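Local coordinates for protein endoglucanase, family GH5 (PDB 6GL2) that hydrolyses hemicellulose, probably including mixed-linked glucan, as a glycoside hydrolase of family 5 that is classed among the cellulases, at residues A[62-67]-A[90-95]; A[52-57]-A[98-103]. One frame throughout, in Å; residues are numbered along the deposited sequence.

In the fold
Along the chain the four segments run 52-57, 62-67, 90-95 and 98-103, so the inner pair, interaction 1, is enclosed by the outer pair, interaction 2. Their centres lie about 10 Å apart. Both reach the same parallel eight-stranded barrel: strands 61-64 and 101-105 are neighbours in it, joined by the probable hydrogen bonds Leu64 N to Ile103 O (2.8 Å) and Leu62 N to Tyr101 O (2.9 Å). Interaction 1 sets helix 82-96 against strand 61-64; interaction 2 sets helix 48-57 against the turn leading from helix 82-96 into strand 101-105. Together they tie two consecutive helices of the outer layer to this part of the barrel wall, away from the magnesium site.

Interaction 1: A[62-67]-A[90-95]; sequences LRLPVT and AIANFA
Leu62 and Leu64 meet Ile91, Ala92 and Ala95 through aliphatic carbons, and all five residues are buried. Within this apolar group, Leu62 CD2 rests on Ala95 CB at 3.7 Å, and the same methyl reaches Ile91 CG2 more loosely, at 4.3 Å. Both methyls of Leu64 straddle Ile91 CG2, CD1 at 3.7 Å and CD2 at 3.9 Å, and Leu64 CD2 continues to Ala92 CB at 4.1 Å. The Leu64 and Ile91 side chains cross obliquely. Leu64 carries CG anti to its backbone nitrogen (chi1 178°), which sends both methyls out from the strand to the helix. Leu64 CD2 also reaches the helix backbone, 3.7 Å from Ala92 N, a van der Waals contact made where an alanine leaves the helix surface low.

The polar side chain between the two leucines, Arg63, points the other way, from the helix to the barrel interior, where NH2 forms a salt bridge with Glu148 and NH1 another with Glu275. Backbone hydrogen bonds join Leu62 and Leu64 to strand 101-105.

The short axes of strand 62-64 and helix 90-95 run antiparallel, at 176°, with a closest approach of 9.7 Å. Such strand-to-helix packing is characteristic of the right-handed beta-alpha-beta unit, here strand 61-64, helix 82-96 and strand 101-105, of a TIM barrel.

Interaction 2: A[52-57]-A[98-103]; sequences DEIAKM and NEMYVI
Ala55, Asp52 and Ile54 of one outer helix of the TIM barrel meet Asn98 and Met100, which lie in the turn between the next helix and its following strand. The first shell has a polar and an apolar part. In the polar part, Asn98 ND2 donates to Asp52 OD1 over 2.9 Å; the N-H...O angle of 172° is nearly straight. The acceptor lies almost exactly in the amide plane and offers its anti lone pair, although the carboxylate and amide planes are turned 67° apart. In the apolar part, Ala55 CB sits 3.7 Å from Asn98 CB and 3.8 Å from Met100 SD, so one methyl serves two residues of the turn.

Further bonds position these groups. Asp52 OD1 also forms a salt bridge with Lys48, one helical turn back, and Asn98 ND2 also donates to Phe94 O. The amide nitrogen therefore links the end of helix 82-96 to the carboxylate of helix 48-57. With an alanine here, Asp52 OD1 would probably lose its amide donor and keep its salt bridge to Lys48, and Phe94 O would lose the side-chain donor that connects it to the neighbouring helix.

Farther out, a Schellman motif ends helix 82-96, with Met100 N bonded to Ala95 O and Glu99 N to Leu96 O. Glu99 is its C-prime residue, and its phi of 72° reverses the chain toward strand 101-105. Met100 consequently returns to the barrel wall, where its side chain also touches Leu62. Its chain is extended at chi2 but bent at the sulfur, which brings the terminal methyl CE across Ile54, 4.0 Å from Ile54 CG2.

Interaction 1: A[62-67]-A[90-95]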
ATOM      1  N   LEU A  62       6.773  -7.596   0.299  1.00  7.66           N
ATOM      2  CA  LEU A  62       7.190  -6.394   0.939  1.00  7.42           C
ATOM      3  C   LEU A  62       6.506  -5.210   0.303  1.00  6.38           C
ATOM      4  O   LEU A  62       6.623  -4.971  -0.893  1.00  8.13           O
ATOM      5  CB  LEU A  62       8.692  -6.177   0.830  1.00  8.15           C
ATOM      6  CG  LEU A  62       9.245  -4.920   1.533  1.00  7.43           C
ATOM      7  CD1 LEU A  62       9.162  -5.046   3.018  1.00 10.36           C
ATOM      8  CD2 LEU A  62      10.648  -4.570   1.039  1.00  9.79           C
ATOM      9  N   ARG A  63       5.782  -4.408   1.106  1.00  7.54           N
ATOM     10  CA  ARG A  63       5.321  -3.121   0.611  1.00  6.77           C
ATOM     11  C   ARG A  63       6.367  -2.054   1.113  1.00  7.34           C
ATOM     12  O   ARG A  63       6.739  -2.058   2.285  1.00  7.78           O
ATOM     13  CB  ARG A  63       3.900  -2.753   1.076  1.00  7.36           C
ATOM     14  CG  ARG A  63       3.398  -1.400   0.561  1.00  7.62           C
ATOM     15  CD  ARG A  63       1.902  -1.343   0.606  1.00  7.89           C
ATOM     16  NE  ARG A  63       1.298  -0.061   0.210  1.00  7.92           N
ATOM     17  CZ  ARG A  63       0.981   0.922   1.069  1.00  7.10           C
ATOM     18  NH1 ARG A  63       1.279   0.868   2.308  1.00  8.44           N
ATOM     19  NH2 ARG A  63       0.261   1.930   0.615  1.00  7.74           N
ATOM     20  N   LEU A  64       6.871  -1.321   0.139  1.00  7.28           N
ATOM     21  CA  LEU A  64       7.962  -0.361   0.282  1.00  7.13           C
ATOM     22  C   LEU A  64       7.387   1.012  -0.014  1.00  7.01           C
ATOM     23  O   LEU A  64       7.489   1.565  -1.124  1.00  7.30           O
ATOM     24  CB  LEU A  64       9.081  -0.750  -0.739  1.00  7.56           C
ATOM     25  CG  LEU A  64      10.288   0.159  -0.788  1.00  9.04           C
ATOM     26  CD1 LEU A  64      10.818   0.412   0.623  1.00 11.06           C
ATOM     27  CD2 LEU A  64      11.335  -0.500  -1.734  1.00  9.14           C
ATOM     28  N   PRO A  65       6.749   1.598   1.029  1.00  6.97           N
ATOM     29  CA  PRO A  65       6.166   2.931   0.774  1.00  7.70           C
ATOM     30  C   PRO A  65       7.278   4.001   0.720  1.00  6.85           C
ATOM     31  O   PRO A  65       8.259   3.942   1.423  1.00  8.15           O
ATOM     32  CB  PRO A  65       5.307   3.081   2.035  1.00  7.70           C
ATOM     33  CG  PRO A  65       5.953   2.267   3.087  1.00  7.54           C
ATOM     34  CD  PRO A  65       6.497   1.118   2.350  1.00  6.68           C
ATOM     35  N   VAL A  66       7.100   4.890  -0.255  1.00  6.57           N
ATOM     36  CA  VAL A  66       8.162   5.891  -0.441  1.00  6.68           C
ATOM     37  C   VAL A  66       7.470   7.228  -0.576  1.00  6.88           C
ATOM     38  O   VAL A  66       6.539   7.445  -1.361  1.00  8.04           O
ATOM     39  CB  VAL A  66       8.936   5.641  -1.772  1.00  6.92           C
ATOM     40  CG1 VAL A  66      10.013   6.699  -1.986  1.00  7.80           C
ATOM     41  CG2 VAL A  66       9.588   4.244  -1.775  1.00  8.11           C
ATOM     42  N   THR A  67       7.987   8.196   0.156  1.00  7.58           N
ATOM     43  CA  THR A  67       7.604   9.627   0.057  1.00  8.16           C
ATOM     44  C   THR A  67       8.677  10.293  -0.791  1.00  7.47           C
ATOM     45  O   THR A  67       9.873  10.141  -0.522  1.00  8.61           O
ATOM     46  CB  THR A  67       7.430  10.272   1.435  1.00  9.92           C
ATOM     47  OG1 THR A  67       6.300   9.672   2.076  1.00  9.88           O
ATOM     48  CG2 THR A  67       7.252  11.822   1.312  1.00 11.65           C
ATOM     49  N   ALA A  90      17.833  -0.140  -3.902  1.00  8.37           N
ATOM     50  CA  ALA A  90      18.546  -1.046  -3.062  1.00  8.12           C
ATOM     51  C   ALA A  90      17.618  -1.868  -2.160  1.00  8.81           C
ATOM     52  O   ALA A  90      17.822  -3.073  -2.012  1.00  9.42           O
ATOM     53  CB  ALA A  90      19.543  -0.287  -2.227  1.00  9.56           C
ATOM     54  N   ILE A  91      16.652  -1.202  -1.517  1.00  8.43           N
ATOM     55  CA  ILE A  91      15.739  -1.923  -0.643  1.00  8.87           C
ATOM     56  C   ILE A  91      14.866  -2.870  -1.413  1.00  9.30           C
ATOM     57  O   ILE A  91      14.602  -4.004  -1.052  1.00  9.67           O
ATOM     58  CB  ILE A  91      14.925  -0.964   0.236  1.00  8.81           C
ATOM     59  CG1 ILE A  91      15.792  -0.087   1.074  1.00  9.21           C
ATOM     60  CG2 ILE A  91      13.851  -1.709   1.044  1.00 10.46           C
ATOM     61  CD1 ILE A  91      15.108   1.099   1.700  1.00 10.95           C
ATOM     62  N   ALA A  92      14.404  -2.403  -2.573  1.00  7.81           N
ATOM     63  CA  ALA A  92      13.645  -3.303  -3.426  1.00  8.42           C
ATOM     64  C   ALA A  92      14.385  -4.605  -3.729  1.00  9.38           C
ATOM     65  O   ALA A  92      13.841  -5.704  -3.734  1.00  9.54           O
ATOM     66  CB  ALA A  92      13.228  -2.608  -4.716  1.00  9.53           C
ATOM     67  N   ASN A  93      15.664  -4.442  -4.063  1.00  9.46           N
ATOM     68  CA  ASN A  93      16.514  -5.624  -4.340  1.00  9.52           C
ATOM     69  C   ASN A  93      16.726  -6.468  -3.153  1.00  9.42           C
ATOM     70  O   ASN A  93      16.750  -7.693  -3.306  1.00 11.54           O
ATOM     71  CB  ASN A  93      17.861  -5.212  -4.952  1.00 10.51           C
ATOM     72  CG  ASN A  93      17.691  -5.004  -6.406  1.00 13.93           C
ATOM     73  OD1 ASN A  93      17.574  -3.946  -6.862  1.00 17.04           O
ATOM     74  ND2 ASN A  93      17.400  -6.095  -7.128  1.00 16.88           N
ATOM     75  N   PHE A  94      16.755  -5.935  -1.939  1.00  9.81           N
ATOM     76  CA  PHE A  94      16.855  -6.763  -0.730  1.00  9.67           C
ATOM     77  C   PHE A  94      15.684  -7.762  -0.731  1.00 10.09           C
ATOM     78  O   PHE A  94      15.831  -8.932  -0.347  1.00 11.65           O
ATOM     79  CB  PHE A  94      16.772  -6.010   0.556  1.00  9.90           C
ATOM     80  CG  PHE A  94      17.861  -5.000   0.819  1.00 11.24           C
ATOM     81  CD1 PHE A  94      19.104  -5.070   0.279  1.00 11.25           C
ATOM     82  CD2 PHE A  94      17.593  -3.950   1.684  1.00 11.08           C
ATOM     83  CE1 PHE A  94      20.113  -4.094   0.588  1.00 12.35           C
ATOM     84  CE2 PHE A  94      18.558  -3.005   1.950  1.00 12.58           C
ATOM     85  CZ  PHE A  94      19.749  -3.142   1.410  1.00 12.44           C
ATOM     86  N   ALA A  95      14.491  -7.297  -0.995  1.00  9.28           N
ATOM     87  CA  ALA A  95      13.263  -8.095  -1.071  1.00  9.07           C
ATOM     88  C   ALA A  95      13.260  -9.074  -2.224  1.00  9.11           C
ATOM     89  O   ALA A  95      12.958 -10.275  -2.092  1.00  9.69           O
ATOM     90  CB  ALA A  95      12.036  -7.229  -1.053  1.00 10.90           C
TER

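Interaction 2: A[52-57]-A[98-103]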
ATOM      1  N   ASP A  52      15.701  -9.801   5.283  1.00  9.07           N
ATOM      2  CA  ASP A  52      15.868 -11.228   5.388  1.00  9.43           C
ATOM      3  C   ASP A  52      14.979 -11.826   6.479  1.00  8.06           C
ATOM      4  O   ASP A  52      14.383 -12.885   6.251  1.00  9.57           O
ATOM      5  CB  ASP A  52      17.345 -11.587   5.804  1.00  9.40           C
ATOM      6  CG  ASP A  52      18.332 -11.354   4.692  1.00  9.40           C
ATOM      7  OD1 ASP A  52      18.032 -11.168   3.502  1.00 11.44           O
ATOM      8  OD2 ASP A  52      19.559 -11.311   5.066  1.00 10.76           O
ATOM      9  N   GLU A  53      14.837 -11.141   7.608  1.00  8.99           N
ATOM     10  CA  GLU A  53      13.998 -11.670   8.658  1.00  9.75           C
ATOM     11  C   GLU A  53      12.521 -11.658   8.260  1.00  9.06           C
ATOM     12  O   GLU A  53      11.725 -12.543   8.655  1.00  9.10           O
ATOM     13  CB  GLU A  53      14.122 -10.890   9.925  1.00  9.21           C
ATOM     14  CG  GLU A  53      15.517 -11.038  10.529  1.00 10.90           C
ATOM     15  CD  GLU A  53      15.930 -12.497  10.744  1.00 12.21           C
ATOM     16  OE1 GLU A  53      15.098 -13.285  11.235  1.00 13.66           O
ATOM     17  OE2 GLU A  53      17.085 -12.854  10.432  1.00 13.84           O
ATOM     18  N   ILE A  54      12.094 -10.647   7.531  1.00  8.55           N
ATOM     19  CA  ILE A  54      10.688 -10.560   7.028  1.00  9.59           C
ATOM     20  C   ILE A  54      10.425 -11.779   6.172  1.00  8.84           C
ATOM     21  O   ILE A  54       9.365 -12.444   6.269  1.00  9.35           O
ATOM     22  CB  ILE A  54      10.457  -9.250   6.270  1.00  9.43           C
ATOM     23  CG1 ILE A  54      10.856  -8.026   7.149  1.00 10.18           C
ATOM     24  CG2 ILE A  54       8.984  -9.128   5.836  1.00 10.57           C
ATOM     25  CD1 ILE A  54      10.183  -7.914   8.476  1.00  9.86           C
ATOM     26  N   ALA A  55      11.321 -12.104   5.210  1.00  8.89           N
ATOM     27  CA  ALA A  55      11.154 -13.253   4.359  1.00  9.10           C
ATOM     28  C   ALA A  55      11.272 -14.529   5.143  1.00  9.09           C
ATOM     29  O   ALA A  55      10.465 -15.490   4.846  1.00 10.15           O
ATOM     30  CB  ALA A  55      12.219 -13.219   3.264  1.00 10.03           C
ATOM     31  N   LYS A  56      12.138 -14.676   6.107  1.00 10.17           N
ATOM     32  CA  LYS A  56      12.278 -15.928   6.843  1.00 12.21           C
ATOM     33  C   LYS A  56      11.066 -16.249   7.616  1.00 11.69           C
ATOM     34  O   LYS A  56      10.762 -17.396   7.854  1.00 13.29           O
ATOM     35  CB  LYS A  56      13.498 -15.846   7.772  1.00 12.34           C
ATOM     36  CG  LYS A  56      14.853 -15.924   7.042  1.00 15.50           C
ATOM     37  CD  LYS A  56      16.077 -15.288   7.734  1.00 18.69           C
ATOM     38  CE  LYS A  56      16.439 -16.060   8.935  1.00 20.56           C
ATOM     39  NZ  LYS A  56      17.604 -15.439   9.684  1.00 16.54           N
ATOM     40  N   MET A  57      10.333 -15.225   8.075  1.00 10.58           N
ATOM     41  CA  MET A  57       9.071 -15.384   8.841  1.00 10.80           C
ATOM     42  C   MET A  57       7.967 -15.874   7.937  1.00 11.40           C
ATOM     43  O   MET A  57       6.988 -16.435   8.444  1.00 13.87           O
ATOM     44  CB  MET A  57       8.774 -14.042   9.578  1.00 11.16           C
ATOM     45  CG  MET A  57       7.428 -13.991  10.248  1.00 12.01           C
ATOM     46  SD  MET A  57       7.150 -15.242  11.522  1.00 13.63           S
ATOM     47  CE  MET A  57       8.061 -14.518  12.895  1.00 16.59           C
ATOM     48  N   ASN A  98      15.238 -12.148  -1.857  1.00 10.65           N
ATOM     49  CA  ASN A  98      14.585 -13.017  -0.940  1.00  9.70           C
ATOM     50  C   ASN A  98      13.385 -13.705  -1.582  1.00 10.16           C
ATOM     51  O   ASN A  98      12.567 -14.275  -0.862  1.00 11.88           O
ATOM     52  CB  ASN A  98      14.204 -12.285   0.346  1.00 10.55           C
ATOM     53  CG  ASN A  98      15.311 -12.244   1.358  1.00 10.30           C
ATOM     54  OD1 ASN A  98      15.648 -13.271   2.005  1.00 13.21           O
ATOM     55  ND2 ASN A  98      15.923 -11.092   1.565  1.00  9.84           N
ATOM     56  N   GLU A  99      13.240 -13.550  -2.891  1.00 10.69           N
ATOM     57  CA  GLU A  99      12.160 -14.179  -3.608  1.00 12.34           C
ATOM     58  C   GLU A  99      10.796 -13.537  -3.327  1.00 10.99           C
ATOM     59  O   GLU A  99       9.766 -14.190  -3.534  1.00 13.25           O
ATOM     60  CB  GLU A  99      12.147 -15.720  -3.444  1.00 16.09           C
ATOM     61  CG  GLU A  99      13.497 -16.342  -3.844  1.00 19.67           C
ATOM     62  CD  GLU A  99      13.837 -15.956  -5.276  1.00 23.17           C
ATOM     63  OE1 GLU A  99      13.146 -16.450  -6.187  0.50 28.21           O
ATOM     64  OE2 GLU A  99      14.750 -15.158  -5.507  0.50 29.61           O
ATOM     65  N   MET A 100      10.764 -12.333  -2.782  1.00  9.49           N
ATOM     66  CA  MET A 100       9.525 -11.627  -2.467  1.00  9.46           C
ATOM     67  C   MET A 100       9.049 -10.773  -3.627  1.00  8.91           C
ATOM     68  O   MET A 100       9.806 -10.355  -4.491  1.00 10.34           O
ATOM     69  CB  MET A 100       9.742 -10.728  -1.251  1.00  9.40           C
ATOM     70  CG  MET A 100      10.200 -11.476  -0.002  1.00 10.16           C
ATOM     71  SD  MET A 100      10.634 -10.342   1.333  1.00 12.15           S
ATOM     72  CE  MET A 100       8.971 -10.003   1.970  1.00 12.26           C
ATOM     73  N   TYR A 101       7.751 -10.495  -3.579  1.00  8.49           N
ATOM     74  CA  TYR A 101       7.151  -9.425  -4.347  1.00  7.98           C
ATOM     75  C   TYR A 101       7.505  -8.089  -3.624  1.00  8.19           C
ATOM     76  O   TYR A 101       7.610  -8.118  -2.390  1.00  8.33           O
ATOM     77  CB  TYR A 101       5.625  -9.551  -4.410  1.00  9.11           C
ATOM     78  CG  TYR A 101       5.167 -10.714  -5.301  1.00  9.94           C
ATOM     79  CD1 TYR A 101       5.081 -11.982  -4.796  1.00 10.14           C
ATOM     80  CD2 TYR A 101       4.921 -10.502  -6.594  1.00 10.30           C
ATOM     81  CE1 TYR A 101       4.734 -13.093  -5.638  1.00 10.62           C
ATOM     82  CE2 TYR A 101       4.506 -11.572  -7.469  1.00 12.20           C
ATOM     83  CZ  TYR A 101       4.495 -12.811  -6.956  1.00 12.21           C
ATOM     84  OH  TYR A 101       4.153 -13.875  -7.782  1.00 13.92           O
ATOM     85  N   VAL A 102       7.532  -7.029  -4.401  0.60  8.03           N
ATOM     86  CA  VAL A 102       7.851  -5.705  -3.794  0.60  7.86           C
ATOM     87  C   VAL A 102       6.876  -4.763  -4.451  0.60  7.35           C
ATOM     88  O   VAL A 102       6.749  -4.663  -5.679  0.60  8.38           O
ATOM     89  CB  VAL A 102       9.289  -5.235  -4.087  0.60  7.95           C
ATOM     90  CG1 VAL A 102       9.424  -3.786  -3.670  0.60  8.77           C
ATOM     91  CG2 VAL A 102      10.235  -6.106  -3.304  0.60  8.53           C
ATOM     92  N   ILE A 103       6.243  -3.907  -3.610  1.00  7.30           N
ATOM     93  CA  ILE A 103       5.368  -2.844  -4.108  1.00  7.16           C
ATOM     94  C   ILE A 103       6.090  -1.504  -3.795  1.00  7.45           C
ATOM     95  O   ILE A 103       6.377  -1.213  -2.639  1.00  8.40           O
ATOM     96  CB  ILE A 103       4.012  -2.884  -3.364  1.00  8.25           C
ATOM     97  CG1 ILE A 103       3.236  -4.173  -3.571  1.00  8.64           C
ATOM     98  CG2 ILE A 103       3.179  -1.674  -3.752  1.00  8.21           C
ATOM     99  CD1 ILE A 103       2.268  -4.470  -2.418  1.00  9.89           C
TER